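Long-range contacts in dihydropyrimidinase (Brevibacillus agri, PDB 3SFW), which catalyses the zinc-dependent, reversible hydrolytic opening of dihydropyrimidine rings, as a member of the amidohydrolase family: residues D15-D20 and V29-D34; Y48-G53 and A391-F396; P57-D62 and V312-C317; V182-G187 and G218-R223; G338-E343 and Y415-G420. All coordinates share one frame; numbering follows the deposited sequence.

Interaction 1 of 5, residues D15-D20 and V29-D34; sequences DTYQAD and VAIGSD
Tyr17 holds its CG between its own backbone N and carbonyl carbon (chi1 59°), and this stands the phenol up from the 16-18 strand toward Ile31. In Ile31, CG1 lies beside the backbone N (chi1 -57°) and the extended chi2 of 174° carries CD1 on to the hydroxyl; CG2, anti to that N, meets the same end of the ring. The two side chains run roughly perpendicular: CG2 of Ile31 comes in at the edge of the ring, near its plane, 3.7 Å from Tyr17 CE2, and CD1 of Ile31 lies 3.6 Å from Tyr17 OH. Ala19 adds its CB to the same methyl, 3.9 Å from Ile31 CG2.

One residue further on, the backbones pair. Asp20 N donates to Gly32 O at 2.9 Å, and Gly32 N returns a bond to Asp20 O at 3.0 Å. The same Asp20 O also receives a CA-H contact from Ile31 CA at 3.2 Å. A water joins the side chain to the strand by donating to Asp20 OD2 (2.6 Å) and to Gly32 O; the carboxylate itself is anchored by Arg6, in a salt bridge, and by the backbone N of Asn7.

Ala30, Ile31 and Gly32 continue the sheet into an antiparallel ladder with a second subunit, whose Val387 packs on Ala19 and Ser33. Asp20 and Gly32 form an antiparallel hydrogen-bonded pair at the end of the 20-24 and 27-32 hairpin, which carries a classic beta bulge at Val29 and Ala30 opposite Leu22.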
# COMPACT_ATOMS: atom_id res chain seq x y z
N ASP A 15 15.26 29.73 7.25
CA ASP A 15 15.88 30.93 6.68
C ASP A 15 17.34 30.65 6.33
O ASP A 15 17.97 29.77 6.94
CB ASP A 15 15.80 32.07 7.72
CG ASP A 15 14.37 32.55 7.93
OD1 ASP A 15 13.77 33.00 6.95
OD2 ASP A 15 13.86 32.43 9.05
N THR A 16 17.87 31.45 5.40
CA THR A 16 19.31 31.46 5.05
C THR A 16 19.68 32.89 4.63
O THR A 16 19.15 33.40 3.64
CB THR A 16 19.64 30.52 3.82
OG1 THR A 16 19.12 29.19 4.04
CG2 THR A 16 21.14 30.44 3.59
N TYR A 17 20.60 33.53 5.35
CA TYR A 17 20.82 34.98 5.11
C TYR A 17 22.10 35.42 5.76
O TYR A 17 22.57 34.80 6.72
CB TYR A 17 19.64 35.83 5.64
CG TYR A 17 19.33 35.71 7.11
CD1 TYR A 17 18.50 34.69 7.61
CD2 TYR A 17 19.93 36.56 8.03
CE1 TYR A 17 18.24 34.59 8.97
CE2 TYR A 17 19.65 36.47 9.40
CZ TYR A 17 18.83 35.45 9.86
OH TYR A 17 18.60 35.31 11.20
N GLN A 18 22.66 36.50 5.23
CA GLN A 18 23.87 37.08 5.79
C GLN A 18 23.49 38.21 6.73
O GLN A 18 22.82 39.16 6.34
CB GLN A 18 24.76 37.56 4.65
CG GLN A 18 25.50 36.41 4.03
CD GLN A 18 25.56 36.48 2.53
OE1 GLN A 18 26.47 37.11 1.96
NE2 GLN A 18 24.61 35.81 1.85
N ALA A 19 23.80 38.07 8.01
CA ALA A 19 23.58 39.16 8.93
C ALA A 19 24.43 38.91 10.15
O ALA A 19 24.97 37.80 10.31
CB ALA A 19 22.10 39.23 9.35
N ASP A 20 24.52 39.93 11.00
CA ASP A 20 25.19 39.78 12.29
C ASP A 20 24.20 39.41 13.39
O ASP A 20 23.02 39.79 13.36
CB ASP A 20 25.91 41.05 12.65
CG ASP A 20 26.96 41.46 11.61
OD1 ASP A 20 27.35 40.65 10.74
OD2 ASP A 20 27.33 42.64 11.65
N VAL A 29 19.52 38.89 21.19
CA VAL A 29 18.68 40.10 21.34
C VAL A 29 18.50 40.91 20.06
O VAL A 29 17.54 41.70 19.97
CB VAL A 29 19.19 41.04 22.50
CG1 VAL A 29 19.08 40.31 23.84
CG2 VAL A 29 20.59 41.54 22.21
N ALA A 30 19.35 40.71 19.07
CA ALA A 30 19.17 41.38 17.78
C ALA A 30 19.85 40.65 16.67
O ALA A 30 20.87 39.97 16.86
CB ALA A 30 19.72 42.87 17.85
N ILE A 31 19.31 40.81 15.46
CA ILE A 31 19.96 40.30 14.29
C ILE A 31 19.80 41.40 13.26
O ILE A 31 18.74 42.03 13.19
CB ILE A 31 19.27 39.02 13.82
CG1 ILE A 31 19.27 37.97 14.97
CG2 ILE A 31 19.96 38.53 12.51
CD1 ILE A 31 18.41 36.65 14.55
N GLY A 32 20.83 41.63 12.46
CA GLY A 32 20.80 42.80 11.60
C GLY A 32 22.05 42.96 10.80
O GLY A 32 23.11 42.49 11.19
N SER A 33 21.92 43.69 9.70
CA SER A 33 23.03 43.92 8.79
C SER A 33 23.92 45.09 9.26
O SER A 33 25.09 45.18 8.89
CB SER A 33 22.46 44.21 7.40
OG SER A 33 21.20 44.85 7.51
N ASP A 34 23.39 45.96 10.10
CA ASP A 34 24.16 47.15 10.52
C ASP A 34 23.83 47.53 11.96
O ASP A 34 23.27 48.59 12.20
CB ASP A 34 23.87 48.33 9.56
CG ASP A 34 24.80 49.54 9.79
OD1 ASP A 34 25.94 49.35 10.29
OD2 ASP A 34 24.37 50.69 9.50
O HOH W 1 25.36 44.10 12.53

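Interaction 2 of 5, residues Y48-G53 and A391-F396; sequences YYLLPG and ADIVLF
Strands 49-52 and 393-396 run antiparallel; the axes of these short segments approach to 4.6 Å, with 148° between the N-to-C directions. They form a beta ladder that ties strand 49-59 to strand 393-403, some 340 residues later. Tyr49 with Phe396 and Leu51 with Val394 are hydrogen-bonded pairs, each joined by two bonds; Leu51 N to Val394 O is 2.9 Å. Leu50 with Leu395 is the non-hydrogen-bonded pair between them.

Tyr49, Leu51, Val394 and Phe396 share one face, where Leu51 and Tyr49 also meet helix 361-376. Phe396 CG is anti to the backbone N (chi1 -175°), which turns the ring edge to Tyr49, CD2 of Phe396 meeting Tyr49 CD2 at 4.3 Å; its CB lies 3.7 Å from Leu51 CD1. The other face carries Leu50 and Leu395, lying side by side and pointing the same way, with Leu50 CG 3.9 Å from Leu395 CD2. Tyr48 brings CD2 to within 3.9 Å of Leu395 CB.

Past Pro52 the ladder ends in a single bond: Gly53 N reaches Asp392 O at 3.0 Å, while Gly53 CA rests 3.8 Å from Val394 CG2.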
# COMPACT_ATOMS: atom_id res chain seq x y z
N TYR A 48 31.96 31.20 7.70
CA TYR A 48 31.21 30.17 8.47
C TYR A 48 29.71 30.29 8.25
O TYR A 48 29.17 31.42 8.07
CB TYR A 48 31.49 30.31 9.99
CG TYR A 48 32.96 30.23 10.39
CD1 TYR A 48 33.91 29.53 9.63
CD2 TYR A 48 33.40 30.91 11.52
CE1 TYR A 48 35.27 29.48 10.05
CE2 TYR A 48 34.72 30.86 11.93
CZ TYR A 48 35.64 30.16 11.20
OH TYR A 48 36.95 30.10 11.68
N TYR A 49 29.03 29.17 8.44
CA TYR A 49 27.63 29.18 8.81
C TYR A 49 27.44 29.36 10.35
O TYR A 49 28.22 28.83 11.14
CB TYR A 49 26.98 27.83 8.45
CG TYR A 49 26.82 27.59 6.98
CD1 TYR A 49 26.21 28.55 6.16
CD2 TYR A 49 27.28 26.41 6.40
CE1 TYR A 49 26.07 28.31 4.80
CE2 TYR A 49 27.14 26.16 5.04
CZ TYR A 49 26.60 27.14 4.25
OH TYR A 49 26.41 26.86 2.91
N LEU A 50 26.41 30.11 10.73
CA LEU A 50 25.91 30.09 12.12
C LEU A 50 24.72 29.14 12.11
O LEU A 50 23.69 29.44 11.48
CB LEU A 50 25.42 31.48 12.56
CG LEU A 50 26.44 32.57 12.83
CD1 LEU A 50 27.28 32.85 11.68
CD2 LEU A 50 25.82 33.87 13.37
N LEU A 51 24.84 28.04 12.84
CA LEU A 51 23.76 27.03 12.94
C LEU A 51 23.17 27.06 14.32
O LEU A 51 23.90 27.26 15.29
CB LEU A 51 24.34 25.63 12.70
CG LEU A 51 25.11 25.47 11.38
CD1 LEU A 51 25.71 24.07 11.27
CD2 LEU A 51 24.17 25.74 10.20
N PRO A 52 21.85 26.81 14.45
CA PRO A 52 21.34 26.51 15.80
C PRO A 52 22.06 25.27 16.33
O PRO A 52 22.26 24.31 15.58
CB PRO A 52 19.83 26.21 15.58
CG PRO A 52 19.51 26.87 14.22
CD PRO A 52 20.81 26.63 13.42
N GLY A 53 22.42 25.28 17.61
CA GLY A 53 23.18 24.14 18.14
C GLY A 53 22.36 22.90 17.92
O GLY A 53 21.15 22.91 18.14
N ALA A 391 21.19 31.63 23.26
CA ALA A 391 22.23 31.82 22.29
C ALA A 391 23.04 30.52 22.24
O ALA A 391 24.15 30.46 22.76
CB ALA A 391 23.11 33.01 22.74
N ASP A 392 22.47 29.50 21.60
CA ASP A 392 23.09 28.18 21.49
C ASP A 392 23.40 28.04 20.00
O ASP A 392 22.48 27.85 19.16
CB ASP A 392 22.09 27.07 21.90
CG ASP A 392 21.87 26.96 23.40
OD1 ASP A 392 22.14 27.94 24.16
OD2 ASP A 392 21.30 25.91 23.79
N ILE A 393 24.64 28.35 19.64
CA ILE A 393 24.98 28.61 18.27
C ILE A 393 26.29 27.90 17.94
O ILE A 393 27.23 27.89 18.74
CB ILE A 393 25.14 30.15 18.06
CG1 ILE A 393 23.80 30.82 18.31
CG2 ILE A 393 25.70 30.47 16.59
CD1 ILE A 393 23.88 32.35 18.34
N VAL A 394 26.37 27.36 16.72
CA VAL A 394 27.59 26.72 16.23
C VAL A 394 28.15 27.53 15.08
O VAL A 394 27.41 27.89 14.14
CB VAL A 394 27.28 25.29 15.75
CG1 VAL A 394 28.53 24.65 15.15
CG2 VAL A 394 26.77 24.46 16.93
N LEU A 395 29.45 27.84 15.13
CA LEU A 395 30.13 28.39 13.99
C LEU A 395 30.74 27.23 13.22
O LEU A 395 31.59 26.50 13.77
CB LEU A 395 31.24 29.36 14.44
CG LEU A 395 30.81 30.60 15.25
CD1 LEU A 395 31.91 31.67 15.21
CD2 LEU A 395 29.52 31.13 14.84
N PHE A 396 30.24 26.99 11.99
CA PHE A 396 30.56 25.76 11.25
C PHE A 396 31.22 26.13 9.92
O PHE A 396 30.71 26.98 9.16
CB PHE A 396 29.24 24.99 10.99
CG PHE A 396 29.43 23.66 10.34
CD1 PHE A 396 29.71 22.51 11.12
CD2 PHE A 396 29.25 23.51 8.97
CE1 PHE A 396 29.88 21.27 10.51
CE2 PHE A 396 29.36 22.25 8.36
CZ PHE A 396 29.67 21.14 9.13

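Interaction 3 of 5, residues P57-D62 and V312-C317; sequences PHTHLD and VGSDHC. With ZN (zinc ion), chain F.
Asp315 OD1, His58 NE2 and His60 NE2 all bind one zinc ion, each at 2.1 Å, with the carboxylated Lys150 as the remaining ligand. The three atoms crowd together because of the metal: Asp315 OD1 is 2.8 Å from His58 NE2 without any hydrogen bond between them. His58 CG stands anti to the backbone N (chi1 -165°), as does Asp315 CG, and the two side chains lie side by side pointing the same way. In consequence Asp315 CB sits over the centre of one face of the His58 imidazole, 3.7 Å from its centroid, a CH-pi contact. His60 is turned differently: Asp315 OD1 lies at its edge, in the ring plane, and the ring and carboxylate planes are 72° apart. On the far side of His58, ND1 is bonded to Glu262, which, with the zinc on NE2, helps to fix the rotation of the ring.

Backbone bonds also join the two segments. His60 N donates to His316 O at 3.0 Å, whereas His58 O receives weak bonds from Asp315 N and His316 N. Leu61 CD2 meets the edge of the His316 ring in its plane, 3.6 Å from His316 CD2, and NE2 of that ring is bonded to Asp72.

Both segments lie at the C-terminal ends of barrel strands, where amidohydrolases of the TIM-barrel clan carry their metals: the HxH pair straddles the end of strand 49-59 and the aspartate follows strand 311-312. Thr59 and Leu61 lean on strand 86-93, Leu61 also reaches helix 74-83, and Pro57 packs against helix 361-376.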
# COMPACT_ATOMS: atom_id res chain seq x y z
N PRO A 57 18.32 14.11 20.74
CA PRO A 57 17.28 13.61 21.62
C PRO A 57 17.53 12.16 22.07
O PRO A 57 16.60 11.53 22.59
CB PRO A 57 16.03 13.60 20.74
CG PRO A 57 16.57 13.35 19.31
CD PRO A 57 17.87 14.18 19.32
N HIS A 58 18.70 11.61 21.78
CA HIS A 58 18.86 10.17 22.00
C HIS A 58 20.24 9.82 22.56
O HIS A 58 21.15 9.45 21.81
CB HIS A 58 18.54 9.39 20.72
CG HIS A 58 18.33 7.92 20.94
ND1 HIS A 58 17.49 7.17 20.13
CD2 HIS A 58 18.77 7.09 21.92
CE1 HIS A 58 17.46 5.92 20.59
NE2 HIS A 58 18.22 5.86 21.68
N THR A 59 20.41 10.01 23.88
CA THR A 59 21.73 9.71 24.49
C THR A 59 21.58 8.80 25.71
O THR A 59 20.51 8.73 26.31
CB THR A 59 22.50 10.99 24.89
OG1 THR A 59 21.81 11.68 25.95
CG2 THR A 59 22.56 11.98 23.66
N HIS A 60 22.65 8.08 26.03
CA HIS A 60 22.69 7.16 27.16
C HIS A 60 24.02 7.36 27.91
O HIS A 60 24.93 6.50 27.85
CB HIS A 60 22.60 5.70 26.66
CG HIS A 60 21.33 5.40 25.92
ND1 HIS A 60 20.13 5.20 26.57
CD2 HIS A 60 21.07 5.32 24.60
CE1 HIS A 60 19.19 4.94 25.67
NE2 HIS A 60 19.73 5.04 24.46
N LEU A 61 24.16 8.51 28.56
CA LEU A 61 25.42 8.79 29.27
C LEU A 61 25.40 8.12 30.66
O LEU A 61 24.38 8.16 31.38
CB LEU A 61 25.59 10.31 29.43
CG LEU A 61 25.49 11.11 28.12
CD1 LEU A 61 25.85 12.59 28.40
CD2 LEU A 61 26.51 10.53 27.09
N ASP A 62 26.55 7.58 31.08
CA ASP A 62 26.67 6.92 32.38
C ASP A 62 25.56 5.91 32.61
O ASP A 62 24.94 5.87 33.70
CB ASP A 62 26.68 7.95 33.51
CG ASP A 62 27.34 7.42 34.79
OD1 ASP A 62 28.36 6.70 34.71
OD2 ASP A 62 26.82 7.75 35.88
N VAL A 312 17.09 13.35 13.66
CA VAL A 312 18.24 12.42 13.75
C VAL A 312 18.83 12.53 15.15
O VAL A 312 19.21 13.62 15.61
CB VAL A 312 19.33 12.74 12.71
CG1 VAL A 312 20.58 11.81 12.95
CG2 VAL A 312 18.80 12.56 11.30
N GLY A 313 18.87 11.39 15.84
CA GLY A 313 19.53 11.33 17.13
C GLY A 313 20.72 10.38 17.00
O GLY A 313 20.86 9.70 15.99
N SER A 314 21.58 10.33 18.01
CA SER A 314 22.80 9.48 17.90
C SER A 314 22.57 8.05 18.45
O SER A 314 23.20 7.11 17.95
CB SER A 314 24.00 10.11 18.65
OG SER A 314 23.67 10.27 20.02
N ASP A 315 21.73 7.90 19.49
CA ASP A 315 21.73 6.65 20.32
C ASP A 315 23.17 6.43 20.85
O ASP A 315 23.71 5.30 20.88
CB ASP A 315 21.18 5.39 19.59
CG ASP A 315 20.86 4.23 20.53
OD1 ASP A 315 20.67 4.48 21.76
OD2 ASP A 315 20.83 3.06 20.03
N HIS A 316 23.78 7.51 21.30
CA HIS A 316 25.16 7.41 21.85
C HIS A 316 25.12 6.49 23.08
O HIS A 316 24.46 6.80 24.07
CB HIS A 316 25.64 8.80 22.30
CG HIS A 316 27.07 8.80 22.74
ND1 HIS A 316 28.11 8.47 21.89
CD2 HIS A 316 27.64 9.12 23.92
CE1 HIS A 316 29.25 8.56 22.54
NE2 HIS A 316 28.99 8.94 23.78
N CYS A 317 25.86 5.38 23.02
CA CYS A 317 25.75 4.38 24.07
C CYS A 317 27.13 3.64 24.05
O CYS A 317 27.21 2.47 23.68
CB CYS A 317 24.56 3.45 23.74
SG CYS A 317 24.10 2.33 25.14
ZN ZN F . 18.83 4.13 22.78

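Interaction 4 of 5, residues V182-G187 and G218-R223; sequences VHAENG and GEATGR. With ZN (zinc ion), chain D.
The Asn186 amide and the Glu219 carboxylate meet with their planes 65° apart, and the guanidinium of Arg223 has that carboxylate at its edge. Asn186 CG is anti to the backbone N (chi1 -172°), which carries the amide across to Glu219. Asn186 ND2 donates to Glu219 OE1 at 2.9 Å; the acceptor lies in the amide plane, but the donor comes from above the carboxylate plane. Arg223 instead grips Glu219 side-on, NH1 to OE1 and NE to OE2, each through a syn lone pair and in the guanidinium plane. Glu219 OE1 therefore takes two donors, Asn186 ND2 and Arg223 NH1. Asn186 ND2 has a further acceptor in Asp163 of the third subunit.

This is the loop after strand 180-182 of the TIM-type barrel, laid against helix 214-230, and Asn186 is the N-cap of helix 187-199: its OD1 accepts from Val189 N. Ala184 packs on helix 214-230, its CB 3.9 Å from Ala220 CB and 3.5 Å from Thr221 OG1. Next to Ala184, His183 ND1 binds zinc at 2.2 Å, with His239 and the carboxylated Lys150 among its other ligands. His183 NE2 donates to Glu185 OE1 at 2.6 Å, and Arg212 makes a salt bridge to that same oxygen.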
# COMPACT_ATOMS: atom_id res chain seq x y z
N VAL A 182 9.12 4.68 21.34
CA VAL A 182 9.37 3.24 21.43
C VAL A 182 10.71 2.85 20.83
O VAL A 182 11.02 3.26 19.73
CB VAL A 182 8.24 2.45 20.73
CG1 VAL A 182 8.66 1.09 20.41
CG2 VAL A 182 6.97 2.47 21.60
N HIS A 183 11.36 1.86 21.46
CA HIS A 183 12.37 1.01 20.81
C HIS A 183 11.59 -0.17 20.22
O HIS A 183 11.11 -1.04 20.97
CB HIS A 183 13.41 0.48 21.86
CG HIS A 183 14.39 -0.50 21.27
ND1 HIS A 183 15.75 -0.27 21.20
CD2 HIS A 183 14.18 -1.71 20.67
CE1 HIS A 183 16.34 -1.31 20.62
NE2 HIS A 183 15.41 -2.18 20.27
N ALA A 184 11.44 -0.18 18.89
CA ALA A 184 10.48 -1.11 18.26
C ALA A 184 11.22 -2.27 17.59
O ALA A 184 11.45 -2.26 16.37
CB ALA A 184 9.58 -0.36 17.21
N GLU A 185 11.49 -3.32 18.36
CA GLU A 185 11.80 -4.66 17.76
C GLU A 185 10.99 -5.65 18.57
O GLU A 185 10.86 -5.48 19.81
CB GLU A 185 13.28 -5.05 17.92
CG GLU A 185 14.30 -4.11 17.24
CD GLU A 185 15.71 -4.50 17.60
OE1 GLU A 185 16.13 -4.24 18.77
OE2 GLU A 185 16.34 -5.17 16.73
N ASN A 186 10.58 -6.75 17.93
CA ASN A 186 9.83 -7.75 18.71
C ASN A 186 10.77 -8.53 19.63
O ASN A 186 11.57 -9.37 19.17
CB ASN A 186 9.02 -8.68 17.80
CG ASN A 186 8.10 -9.58 18.59
OD1 ASN A 186 8.56 -10.37 19.42
ND2 ASN A 186 6.82 -9.46 18.35
N GLY A 187 10.73 -8.23 20.92
CA GLY A 187 11.69 -8.86 21.83
C GLY A 187 11.53 -10.38 21.96
O GLY A 187 12.48 -11.05 22.38
N GLY A 218 10.03 -4.09 11.84
CA GLY A 218 8.79 -3.68 11.17
C GLY A 218 7.56 -4.06 12.02
O GLY A 218 6.59 -3.27 12.14
N GLU A 219 7.54 -5.30 12.48
CA GLU A 219 6.36 -5.76 13.24
C GLU A 219 6.11 -4.90 14.50
O GLU A 219 5.00 -4.41 14.72
CB GLU A 219 6.51 -7.22 13.65
CG GLU A 219 5.24 -7.79 14.37
CD GLU A 219 5.12 -7.34 15.81
OE1 GLU A 219 6.15 -7.34 16.55
OE2 GLU A 219 3.99 -6.89 16.17
N ALA A 220 7.15 -4.66 15.25
CA ALA A 220 6.97 -3.90 16.51
C ALA A 220 6.63 -2.45 16.20
O ALA A 220 5.88 -1.80 16.94
CB ALA A 220 8.23 -4.00 17.38
N THR A 221 7.21 -1.91 15.12
CA THR A 221 6.84 -0.54 14.69
C THR A 221 5.34 -0.52 14.40
O THR A 221 4.61 0.40 14.84
CB THR A 221 7.67 -0.10 13.43
OG1 THR A 221 9.05 -0.12 13.80
CG2 THR A 221 7.25 1.29 12.99
N GLY A 222 4.87 -1.46 13.58
CA GLY A 222 3.44 -1.48 13.26
C GLY A 222 2.53 -1.65 14.48
O GLY A 222 1.42 -1.10 14.53
N ARG A 223 2.98 -2.49 15.42
CA ARG A 223 2.22 -2.73 16.65
C ARG A 223 2.15 -1.44 17.47
O ARG A 223 1.07 -1.06 17.95
CB ARG A 223 2.86 -3.85 17.46
CG ARG A 223 2.18 -4.09 18.84
CD ARG A 223 2.39 -5.56 19.26
NE ARG A 223 3.74 -6.04 18.90
CZ ARG A 223 4.80 -6.05 19.71
NH1 ARG A 223 5.98 -6.41 19.23
NH2 ARG A 223 4.64 -5.78 21.02
ZN ZN D . 17.04 1.48 21.54
O HOH W 2 7.82 -7.06 21.35
O HOH W 3 17.86 0.87 23.38
O HOH W 4 18.90 0.30 21.12

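Interaction 5 of 5, residues G338-E343 and Y415-G420; sequences GGPIIE and YNPFEG
Apolar packing between two loops joins the 338-343 segment, which leads into helix 345-354 of the amidohydrolase barrel, to the Asx turn and type I beta turn at 416-419 that precede strand 422-432. Pro340 carries most of it. Its CG lies over one face of the Tyr415 ring, offset toward the rim, as a CH-pi contact 4.2 Å from the centroid, and the two side chains run roughly perpendicular. The same CG lies 3.9 Å from Tyr415 O, a buried oxygen with no partner in the model. Tyr415 reaches that position with CG between its backbone N and carbonyl carbon (chi1 74°), which folds the ring back toward the loop. Pro340 CD then faces Pro417 CD at 3.6 Å, the two pyrrolidine rings overlapping head to tail.

Ile341 extends the patch. Its CD1 touches Pro417 CG and, also at 3.9 Å, Phe418 CE2; the bent chain (chi2 -63°) carries that methyl toward the phenyl ring. Pro417 CG in turn rests over one face of the Phe418 ring, so Ile341, Pro417 and Phe418 meet as a three-way cluster, to which helix 265-269 adds Val269 against the phenyl. The type I turn is closed by Glu419 N to Asn416 O, 3.0 Å; laid over it is the Asx turn, Phe418 N donating to Asn416 OD1 at 2.8 Å.

The polar link is at the other end. Tyr415 OH is bonded to the carbonyl oxygen of Lys284, and a single water donates to both Gly338 O and Tyr415 OH, at 2.8 Å each.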
# COMPACT_ATOMS: atom_id res chain seq x y z
N GLY A 338 25.71 -0.94 21.77
CA GLY A 338 25.77 0.54 21.68
C GLY A 338 26.98 1.02 20.93
O GLY A 338 28.06 0.41 20.97
N GLY A 339 26.83 2.17 20.26
CA GLY A 339 27.99 2.78 19.56
C GLY A 339 28.36 4.18 20.02
O GLY A 339 27.54 4.85 20.69
N PRO A 340 29.58 4.66 19.68
CA PRO A 340 29.99 6.02 20.00
C PRO A 340 29.67 6.94 18.87
O PRO A 340 30.42 7.01 17.88
CB PRO A 340 31.54 5.91 20.20
CG PRO A 340 31.88 4.40 19.98
CD PRO A 340 30.70 3.87 19.13
N ILE A 341 28.52 7.60 18.98
CA ILE A 341 27.93 8.30 17.86
C ILE A 341 27.73 9.82 18.15
O ILE A 341 27.49 10.62 17.24
CB ILE A 341 26.53 7.64 17.51
CG1 ILE A 341 26.60 6.12 17.44
CG2 ILE A 341 25.97 8.22 16.16
CD1 ILE A 341 27.55 5.60 16.31
N ILE A 342 27.82 10.23 19.41
CA ILE A 342 27.37 11.60 19.74
C ILE A 342 28.16 12.69 19.00
O ILE A 342 27.60 13.72 18.60
CB ILE A 342 27.34 11.84 21.25
CG1 ILE A 342 26.37 12.98 21.60
CG2 ILE A 342 28.78 12.13 21.82
CD1 ILE A 342 26.12 13.05 23.17
N GLU A 343 29.46 12.47 18.80
CA GLU A 343 30.29 13.55 18.36
C GLU A 343 30.19 13.81 16.85
O GLU A 343 30.29 14.96 16.40
CB GLU A 343 31.75 13.25 18.72
CG GLU A 343 32.68 14.42 18.40
CD GLU A 343 34.03 14.30 19.10
OE1 GLU A 343 34.19 13.45 20.01
OE2 GLU A 343 34.93 15.10 18.76
N TYR A 415 37.61 3.68 20.38
CA TYR A 415 37.49 3.53 18.93
C TYR A 415 36.43 4.45 18.44
O TYR A 415 35.62 4.98 19.22
CB TYR A 415 37.17 2.06 18.51
CG TYR A 415 35.74 1.60 18.76
CD1 TYR A 415 35.32 1.24 20.02
CD2 TYR A 415 34.79 1.64 17.72
CE1 TYR A 415 34.00 0.88 20.29
CE2 TYR A 415 33.49 1.23 17.93
CZ TYR A 415 33.10 0.84 19.23
OH TYR A 415 31.80 0.48 19.47
N ASN A 416 36.43 4.65 17.13
CA ASN A 416 35.35 5.41 16.48
C ASN A 416 34.83 4.57 15.34
O ASN A 416 35.62 4.09 14.50
CB ASN A 416 35.92 6.72 15.98
CG ASN A 416 34.83 7.68 15.50
OD1 ASN A 416 34.10 7.36 14.57
ND2 ASN A 416 34.73 8.84 16.15
N PRO A 417 33.51 4.31 15.31
CA PRO A 417 32.98 3.42 14.26
C PRO A 417 33.05 4.01 12.86
O PRO A 417 32.93 3.27 11.88
CB PRO A 417 31.51 3.19 14.69
CG PRO A 417 31.16 4.49 15.46
CD PRO A 417 32.45 4.90 16.16
N PHE A 418 33.28 5.32 12.77
CA PHE A 418 33.51 5.98 11.52
C PHE A 418 34.99 6.18 11.18
O PHE A 418 35.33 7.01 10.34
CB PHE A 418 32.76 7.34 11.49
CG PHE A 418 31.32 7.23 11.93
CD1 PHE A 418 30.39 6.55 11.13
CD2 PHE A 418 30.90 7.72 13.20
CE1 PHE A 418 29.02 6.40 11.55
CE2 PHE A 418 29.55 7.58 13.62
CZ PHE A 418 28.61 6.93 12.80
N GLU A 419 35.87 5.46 11.87
CA GLU A 419 37.31 5.56 11.63
C GLU A 419 37.66 5.61 10.14
O GLU A 419 37.32 4.71 9.38
CB GLU A 419 38.02 4.40 12.32
CG GLU A 419 39.57 4.57 12.33
CD GLU A 419 40.02 5.70 13.21
OE1 GLU A 419 39.45 5.84 14.33
OE2 GLU A 419 41.02 6.38 12.82
N GLY A 420 38.42 6.62 9.76
CA GLY A 420 38.89 6.77 8.36
C GLY A 420 37.91 7.47 7.43
O GLY A 420 38.24 7.74 6.28
O HOH W 5 30.50 1.59 21.70

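In the fold
The two-zinc centre, presumably the catalytic site, lies between interactions 3 and 4, whose centres are about 19 Å apart: interaction 3 supplies three ligands of one zinc, interaction 4 supplies His183 to the other, and the carboxylated Lys150 bridges both. Interaction 5 adjoins interaction 3, about 12 Å away between centres, and touches it: Cys317 N lies 2.9 Å from Gly339 O, and His316 ND1 is 3.1 Å from Ile341 N, both probable hydrogen bonds. Interaction 2 shares strand 49-59 with interaction 3; the centres of the two contacts are about 21 Å apart. Interaction 1 is remote, about 32 Å from interaction 3 between centres, and belongs to the subunit interface.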